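Long-range contacts in neuraminidase (Influenza A virus, PDB 4GDI), which forms a tetrameric, neuraminidase-like beta-propeller whose putative active site has diverged from that of the sialic-acid-cleaving neuraminidases of its family: residues L38-R43 and I58-S63; I153-S158 and C202-N207; C334-F339 and T358-N363. All coordinates share one frame; numbering follows the deposited sequence.

How the interactions relate
All three contacts are mostly buried, but they join different elements of the propeller. Interactions 1 and 3 each pair antiparallel strands within one sheet, so backbone hydrogen bonds dominate; interaction 1 adds an arginine-tyrosine packing, interaction 3 a disulfide and two phenylalanines. Interaction 2 instead brings together strands of two different sheets, makes no hydrogen bond between its segments and relies on isoleucine, threonine and cysteine side chains, with the exposed Asn207 at its border. Its centre is about 16 Å from that of interaction 3, and the two touch where Tyr203 CB meets Ile337 CD1 at 3.8 Å. Interaction 1 stands apart, centred about 30 Å from interaction 2 and about 27 Å from interaction 3.

Interaction 1. Residues L38-R43 and I58-S63; sequences LILSRR and IAYGLS
Arg42 lies across Tyr60. CB passes Tyr60 CD2; Arg42 CG sits 3.7 Å from Ile58 O; CD keeps beside Tyr60 CD2. The guanidinium settles over Tyr60 CB, which stands over the centre of one face, 3.6 Å from Arg42 CZ. With CG placed between the backbone N and the carbonyl carbon (chi1 59°) and the chain extended to NE, the group reaches across to the partner strand. At its tip, Arg42 NH2 is 2.8 Å from a water that also bonds Ala59 O, and it forms a salt bridge with Glu74. The Tyr60 ring in turn receives Leu40 CB over a face in a CH-pi contact, 3.8 Å from the ring centroid and 22° off its normal, while a second water donates to both Ser41 O and Tyr60 OH. On the face that carries Ile39 and Ala59, Ile39 CG2 touches Ala59 CB at 3.5 Å.

The backbones run antiparallel. Leu40 N donates to Gly61 O at 2.7 Å, yet Leu40 O accepts from Tyr60 N, so Tyr60 and Gly61 together face Leu40, a beta bulge. At the far end Ser63 OG accepts from Leu38 N at 2.9 Å and also bonds Pro35 O. Waters and Glu74 thus fix the polar ends beside Tyr60, while across the other face the contacts are mainly aliphatic, Ile39 with Ala59 and Leu62.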
# COMPACT_ATOMS: atom_id res chain seq x y z
N LEU A 38 1.63 16.30 -3.26
CA LEU A 38 0.78 16.37 -2.09
C LEU A 38 -0.56 16.90 -2.54
O LEU A 38 -0.63 17.84 -3.34
CB LEU A 38 1.40 17.32 -1.07
CG LEU A 38 1.36 16.97 0.41
CD1 LEU A 38 2.10 15.68 0.68
CD2 LEU A 38 1.97 18.12 1.20
N ILE A 39 -1.63 16.28 -2.06
CA ILE A 39 -2.97 16.78 -2.34
C ILE A 39 -3.34 17.82 -1.28
O ILE A 39 -3.40 17.52 -0.09
CB ILE A 39 -3.99 15.64 -2.32
CG1 ILE A 39 -3.56 14.55 -3.31
CG2 ILE A 39 -5.39 16.19 -2.64
CD1 ILE A 39 -4.49 13.37 -3.37
N LEU A 40 -3.56 19.05 -1.74
CA LEU A 40 -3.89 20.16 -0.86
C LEU A 40 -5.36 20.12 -0.47
O LEU A 40 -6.24 19.95 -1.33
CB LEU A 40 -3.58 21.49 -1.56
CG LEU A 40 -2.10 21.65 -1.93
CD1 LEU A 40 -1.89 22.96 -2.61
CD2 LEU A 40 -1.23 21.54 -0.68
N SER A 41 -5.63 20.31 0.81
CA SER A 41 -6.96 20.04 1.35
C SER A 41 -7.62 21.24 2.01
O SER A 41 -6.97 22.11 2.58
CB SER A 41 -6.88 18.89 2.35
OG SER A 41 -5.92 19.13 3.36
N ARG A 42 -8.94 21.26 1.95
CA ARG A 42 -9.71 22.22 2.69
C ARG A 42 -10.99 21.55 3.15
O ARG A 42 -11.35 20.50 2.64
CB ARG A 42 -10.01 23.47 1.84
CG ARG A 42 -10.78 23.24 0.55
CD ARG A 42 -10.93 24.57 -0.20
NE ARG A 42 -11.43 24.41 -1.56
CZ ARG A 42 -11.24 25.29 -2.55
NH1 ARG A 42 -10.54 26.41 -2.33
NH2 ARG A 42 -11.73 25.06 -3.75
N ARG A 43 -11.63 22.16 4.14
CA ARG A 43 -12.87 21.67 4.70
C ARG A 43 -12.67 20.25 5.23
O ARG A 43 -13.56 19.41 5.17
CB ARG A 43 -14.01 21.77 3.68
CG ARG A 43 -14.16 23.21 3.17
CD ARG A 43 -15.54 23.57 2.64
NE ARG A 43 -15.69 23.23 1.23
CZ ARG A 43 -15.19 23.94 0.22
NH1 ARG A 43 -14.47 25.04 0.45
NH2 ARG A 43 -15.40 23.54 -1.03
N ILE A 58 -11.92 18.11 1.06
CA ILE A 58 -12.12 18.49 -0.32
C ILE A 58 -10.74 18.85 -0.87
O ILE A 58 -10.03 19.68 -0.28
CB ILE A 58 -13.07 19.69 -0.46
CG1 ILE A 58 -14.37 19.46 0.32
CG2 ILE A 58 -13.39 19.95 -1.93
CD1 ILE A 58 -15.13 18.21 -0.09
N ALA A 59 -10.36 18.25 -1.99
CA ALA A 59 -9.07 18.57 -2.62
C ALA A 59 -9.21 19.82 -3.46
O ALA A 59 -10.22 20.00 -4.14
CB ALA A 59 -8.59 17.42 -3.49
N TYR A 60 -8.20 20.68 -3.44
CA TYR A 60 -8.23 21.85 -4.30
C TYR A 60 -6.96 22.03 -5.12
O TYR A 60 -6.89 22.92 -5.97
CB TYR A 60 -8.52 23.12 -3.52
CG TYR A 60 -7.42 23.59 -2.63
CD1 TYR A 60 -6.40 24.42 -3.12
CD2 TYR A 60 -7.39 23.24 -1.29
CE1 TYR A 60 -5.39 24.86 -2.30
CE2 TYR A 60 -6.38 23.68 -0.46
CZ TYR A 60 -5.39 24.49 -0.96
OH TYR A 60 -4.38 24.93 -0.12
N GLY A 61 -5.97 21.18 -4.89
CA GLY A 61 -4.78 21.23 -5.71
C GLY A 61 -3.75 20.17 -5.40
O GLY A 61 -3.84 19.46 -4.39
N LEU A 62 -2.75 20.10 -6.27
CA LEU A 62 -1.65 19.17 -6.13
C LEU A 62 -0.36 19.96 -6.21
O LEU A 62 -0.17 20.75 -7.13
CB LEU A 62 -1.70 18.15 -7.27
CG LEU A 62 -0.92 16.85 -7.04
CD1 LEU A 62 -1.60 16.03 -5.97
CD2 LEU A 62 -0.80 16.05 -8.34
N SER A 63 0.55 19.74 -5.26
CA SER A 63 1.82 20.46 -5.26
C SER A 63 2.78 19.97 -6.34
O SER A 63 2.87 18.78 -6.63
CB SER A 63 2.49 20.31 -3.91
OG SER A 63 2.79 18.95 -3.67
O HOH W 1 -4.32 23.23 2.60
O HOH W 2 -11.96 22.39 -4.43

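Interaction 2. Residues I153-S158 and C202-N207; sequences ICIEGS and CYTINN
Ile153 and Thr204 lie alongside each other, pointing opposite ways, with the branch methyl Ile153 CG2 3.6 Å from Thr204 CB. The other branch of the isoleucine goes to the preceding residues: Ile153 CG1 meets Cys202 CB at 3.6 Å, and its CD1 lies against the Cys202 carbonyl and the backbone of Tyr203. Ile155 brings its own terminal methyl, CD1, to 3.4 Å from Thr204 OG1. That hydroxyl sits anti to the backbone N (chi1 -177°), and its polar need is met by a hydrogen bond with Leu208 O, just beyond the segment, so the methyl rests beside an oxygen already engaged. At the border, Glu156 OE2 stays 3.8 Å from Asn207 OD1, with carboxylate and amide planes 52° apart; the two oxygens merely lie near each other, with no hydrogen bond between them, and Glu156 OE1 has its salt bridge with Lys229.

The next shell is set by backbone and disulfides. A type I' turn from Ile155 to Ser158 is closed by Ile155 N on Ser158 O at 2.8 Å and by Ser158 N on Ile155 O at 3.0 Å. Cys154 is bonded to Cys159 across this same hairpin, and Cys202 to Cys211 across the neighbouring one.

Strands 153-155 and 202-205 run 17° from parallel but 7.3 Å apart at closest approach, too far for sheet pairing. Each is the edge strand of its own four-stranded antiparallel sheet, consistent with first strands of consecutive propeller blades, and strand 208-214 adds Ile209 against Ile153 and Ile155.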
# COMPACT_ATOMS: atom_id res chain seq x y z
N ILE A 153 -23.29 11.58 12.85
CA ILE A 153 -23.37 10.88 14.11
C ILE A 153 -24.23 9.63 13.98
O ILE A 153 -25.42 9.71 13.66
CB ILE A 153 -24.00 11.79 15.19
CG1 ILE A 153 -23.13 13.02 15.44
CG2 ILE A 153 -24.18 11.04 16.48
CD1 ILE A 153 -21.68 12.67 15.79
N CYS A 154 -23.62 8.46 14.24
CA CYS A 154 -24.35 7.18 14.17
C CYS A 154 -24.61 6.58 15.56
O CYS A 154 -23.73 6.55 16.41
CB CYS A 154 -23.58 6.17 13.31
SG CYS A 154 -23.40 6.66 11.59
N ILE A 155 -25.85 6.15 15.77
CA ILE A 155 -26.26 5.48 17.00
C ILE A 155 -27.09 4.25 16.64
O ILE A 155 -28.17 4.39 16.07
CB ILE A 155 -27.16 6.38 17.87
CG1 ILE A 155 -26.50 7.71 18.16
CG2 ILE A 155 -27.47 5.70 19.20
CD1 ILE A 155 -27.41 8.64 18.91
N GLU A 156 -26.58 3.06 16.94
CA GLU A 156 -27.33 1.83 16.71
C GLU A 156 -27.88 1.74 15.29
O GLU A 156 -28.99 1.31 15.10
CB GLU A 156 -28.50 1.72 17.70
CG GLU A 156 -28.06 1.48 19.14
CD GLU A 156 -29.01 2.10 20.17
OE1 GLU A 156 -30.06 2.65 19.78
OE2 GLU A 156 -28.68 2.04 21.38
N GLY A 157 -27.11 2.16 14.30
CA GLY A 157 -27.53 2.02 12.92
C GLY A 157 -28.27 3.21 12.33
O GLY A 157 -28.45 3.27 11.11
N SER A 158 -28.74 4.13 13.16
CA SER A 158 -29.30 5.39 12.67
C SER A 158 -28.23 6.48 12.66
O SER A 158 -27.60 6.73 13.69
CB SER A 158 -30.48 5.84 13.54
OG SER A 158 -31.57 4.94 13.50
N CYS A 202 -20.41 17.73 15.93
CA CYS A 202 -21.25 17.00 16.87
C CYS A 202 -20.53 15.79 17.48
O CYS A 202 -19.54 15.30 16.94
CB CYS A 202 -22.49 16.45 16.15
SG CYS A 202 -23.49 17.61 15.17
N TYR A 203 -21.07 15.31 18.60
CA TYR A 203 -20.65 14.05 19.20
C TYR A 203 -21.89 13.43 19.81
O TYR A 203 -22.94 14.08 19.87
CB TYR A 203 -19.54 14.25 20.24
CG TYR A 203 -19.97 15.09 21.41
CD1 TYR A 203 -19.85 16.47 21.38
CD2 TYR A 203 -20.49 14.50 22.56
CE1 TYR A 203 -20.24 17.25 22.46
CE2 TYR A 203 -20.88 15.26 23.65
CZ TYR A 203 -20.76 16.64 23.58
OH TYR A 203 -21.15 17.41 24.65
N THR A 204 -21.79 12.17 20.21
CA THR A 204 -22.91 11.50 20.85
C THR A 204 -22.53 10.86 22.18
O THR A 204 -21.42 10.35 22.35
CB THR A 204 -23.52 10.43 19.94
OG1 THR A 204 -24.66 9.85 20.59
CG2 THR A 204 -22.51 9.35 19.63
N ILE A 205 -23.46 10.90 23.13
CA ILE A 205 -23.27 10.28 24.44
C ILE A 205 -24.62 10.03 25.08
O ILE A 205 -25.54 10.85 24.93
CB ILE A 205 -22.42 11.17 25.37
CG1 ILE A 205 -21.92 10.36 26.58
CG2 ILE A 205 -23.21 12.37 25.85
CD1 ILE A 205 -21.02 9.18 26.21
N ASN A 206 -24.73 8.93 25.83
CA ASN A 206 -26.01 8.32 26.25
C ASN A 206 -27.23 8.70 25.40
O ASN A 206 -28.12 9.41 25.85
CB ASN A 206 -26.33 8.53 27.75
CG ASN A 206 -25.52 9.63 28.40
OD1 ASN A 206 -25.63 10.80 28.03
ND2 ASN A 206 -24.74 9.27 29.43
N ASN A 207 -27.25 8.21 24.16
CA ASN A 207 -28.38 8.39 23.24
C ASN A 207 -28.79 9.85 22.90
O ASN A 207 -29.86 10.09 22.34
CB ASN A 207 -29.59 7.61 23.76
CG ASN A 207 -29.35 6.10 23.74
OD1 ASN A 207 -29.58 5.43 22.72
ND2 ASN A 207 -28.87 5.56 24.86

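Interaction 3. Residues C334-F339 and T358-N363; sequences CQRICF and TFCGIN. With NO3 (nitrate ion), chain V.
Gly361 O is gripped by two waters, and both lead back to segment 334-339: one, 2.8 Å from Gly361 O, is held by Arg336 NH1, the other by Ile337 N. The amide of the same glycine donates to Ile337 O at 2.9 Å, an almost straight bond. Phe339 and Phe359 exchange N-H and C=O in both directions, Phe339 N reaching Phe359 O at 2.8 Å. Between these bonds Cys338 and Cys360 form a non-hydrogen-bonded pair whose CA atoms are only 4.0 Å apart, close enough for a cross-strand disulfide with a chi3 of 97°.

On the sheet's other face, Phe359 CB stands over the Phe339 ring, 3.7 Å from its centroid, in a CH-pi contact. Phe339 CG sits between the backbone N and the carbonyl carbon (chi1 65°), which turns the ring toward the partner strand. The ring planes differ by 9°, but with centroids 5.2 Å apart the rings are displaced, with little overlap. Arg336 NH1 and NH2 both donate to O1 of a nitrate, probably from the crystallisation liquor, which lies at the guanidinium edge and also bonds Val133 N of the third subunit; Arg336 NE forms a salt bridge with Asp329.

The contact thus closes the open end of the hairpin 338-346/352-362. In its four-stranded antiparallel sheet, strand 317-324 borders 338-346 and strand 20-25 borders 352-362, its Trp21 meeting Phe339 edge-to-face.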
# COMPACT_ATOMS: atom_id res chain seq x y z
N CYS A 334 -14.91 3.94 29.25
CA CYS A 334 -15.73 5.13 29.02
C CYS A 334 -15.50 5.65 27.60
O CYS A 334 -14.55 5.23 26.92
CB CYS A 334 -15.41 6.21 30.07
SG CYS A 334 -13.65 6.63 30.19
N GLN A 335 -16.37 6.54 27.15
CA GLN A 335 -16.32 7.02 25.78
C GLN A 335 -15.37 8.22 25.68
O GLN A 335 -15.52 9.23 26.37
CB GLN A 335 -17.73 7.39 25.31
CG GLN A 335 -17.79 8.00 23.93
CD GLN A 335 -17.31 7.04 22.88
OE1 GLN A 335 -17.83 5.94 22.75
NE2 GLN A 335 -16.30 7.46 22.11
N ARG A 336 -14.37 8.10 24.83
CA ARG A 336 -13.42 9.20 24.66
C ARG A 336 -13.96 10.26 23.70
O ARG A 336 -14.81 9.98 22.84
CB ARG A 336 -12.06 8.68 24.15
CG ARG A 336 -11.26 7.90 25.19
CD ARG A 336 -9.79 7.80 24.78
NE ARG A 336 -9.61 7.08 23.51
CZ ARG A 336 -8.67 7.37 22.61
NH1 ARG A 336 -7.81 8.37 22.83
NH2 ARG A 336 -8.59 6.67 21.50
N ILE A 337 -13.44 11.47 23.84
CA ILE A 337 -13.81 12.58 22.96
C ILE A 337 -12.54 13.25 22.46
O ILE A 337 -11.57 13.42 23.22
CB ILE A 337 -14.75 13.61 23.67
CG1 ILE A 337 -15.20 14.70 22.70
CG2 ILE A 337 -14.07 14.23 24.87
CD1 ILE A 337 -16.02 14.18 21.54
N CYS A 338 -12.52 13.59 21.18
CA CYS A 338 -11.34 14.21 20.60
C CYS A 338 -11.78 15.39 19.75
O CYS A 338 -12.97 15.55 19.47
CB CYS A 338 -10.59 13.21 19.70
SG CYS A 338 -10.06 11.65 20.47
N PHE A 339 -10.84 16.23 19.35
CA PHE A 339 -11.18 17.25 18.38
C PHE A 339 -10.08 17.35 17.34
O PHE A 339 -8.94 16.94 17.58
CB PHE A 339 -11.47 18.60 19.04
CG PHE A 339 -10.28 19.23 19.74
CD1 PHE A 339 -9.41 20.06 19.06
CD2 PHE A 339 -10.07 19.01 21.10
CE1 PHE A 339 -8.33 20.64 19.71
CE2 PHE A 339 -8.99 19.59 21.76
CZ PHE A 339 -8.13 20.41 21.06
N THR A 358 -4.81 16.68 15.71
CA THR A 358 -5.89 16.11 16.51
C THR A 358 -5.46 16.02 17.96
O THR A 358 -4.28 15.79 18.24
CB THR A 358 -6.29 14.69 16.03
OG1 THR A 358 -5.15 13.83 16.09
CG2 THR A 358 -6.82 14.70 14.62
N PHE A 359 -6.42 16.19 18.87
CA PHE A 359 -6.19 16.19 20.31
C PHE A 359 -7.30 15.37 20.95
O PHE A 359 -8.45 15.48 20.55
CB PHE A 359 -6.28 17.61 20.89
CG PHE A 359 -5.10 18.48 20.59
CD1 PHE A 359 -4.97 19.11 19.38
CD2 PHE A 359 -4.11 18.67 21.55
CE1 PHE A 359 -3.89 19.92 19.12
CE2 PHE A 359 -3.03 19.49 21.30
CZ PHE A 359 -2.92 20.11 20.08
N CYS A 360 -6.97 14.56 21.93
CA CYS A 360 -7.98 13.78 22.64
C CYS A 360 -7.99 14.10 24.13
O CYS A 360 -6.96 14.46 24.71
CB CYS A 360 -7.75 12.29 22.42
SG CYS A 360 -8.03 11.77 20.72
N GLY A 361 -9.17 13.99 24.74
CA GLY A 361 -9.30 14.24 26.16
C GLY A 361 -8.64 13.13 26.96
O GLY A 361 -8.63 11.99 26.52
N ILE A 362 -8.06 13.47 28.10
CA ILE A 362 -7.50 12.46 29.00
C ILE A 362 -8.06 12.73 30.38
O ILE A 362 -8.44 13.85 30.68
CB ILE A 362 -5.95 12.50 29.07
CG1 ILE A 362 -5.47 13.90 29.46
CG2 ILE A 362 -5.34 12.08 27.73
CD1 ILE A 362 -4.00 13.98 29.84
N ASN A 363 -8.11 11.70 31.20
CA ASN A 363 -8.72 11.81 32.52
C ASN A 363 -7.74 12.22 33.61
O ASN A 363 -8.00 11.99 34.79
CB ASN A 363 -9.39 10.49 32.90
CG ASN A 363 -8.43 9.31 32.84
OD1 ASN A 363 -7.22 9.46 33.07
ND2 ASN A 363 -8.95 8.13 32.51
N NO3 V . -5.60 7.96 19.98
O1 NO3 V . -6.83 8.62 20.04
O2 NO3 V . -4.59 8.40 19.11
O3 NO3 V . -5.35 6.87 20.79
O HOH W 3 -7.32 10.05 25.06
O HOH W 4 -11.44 11.50 26.13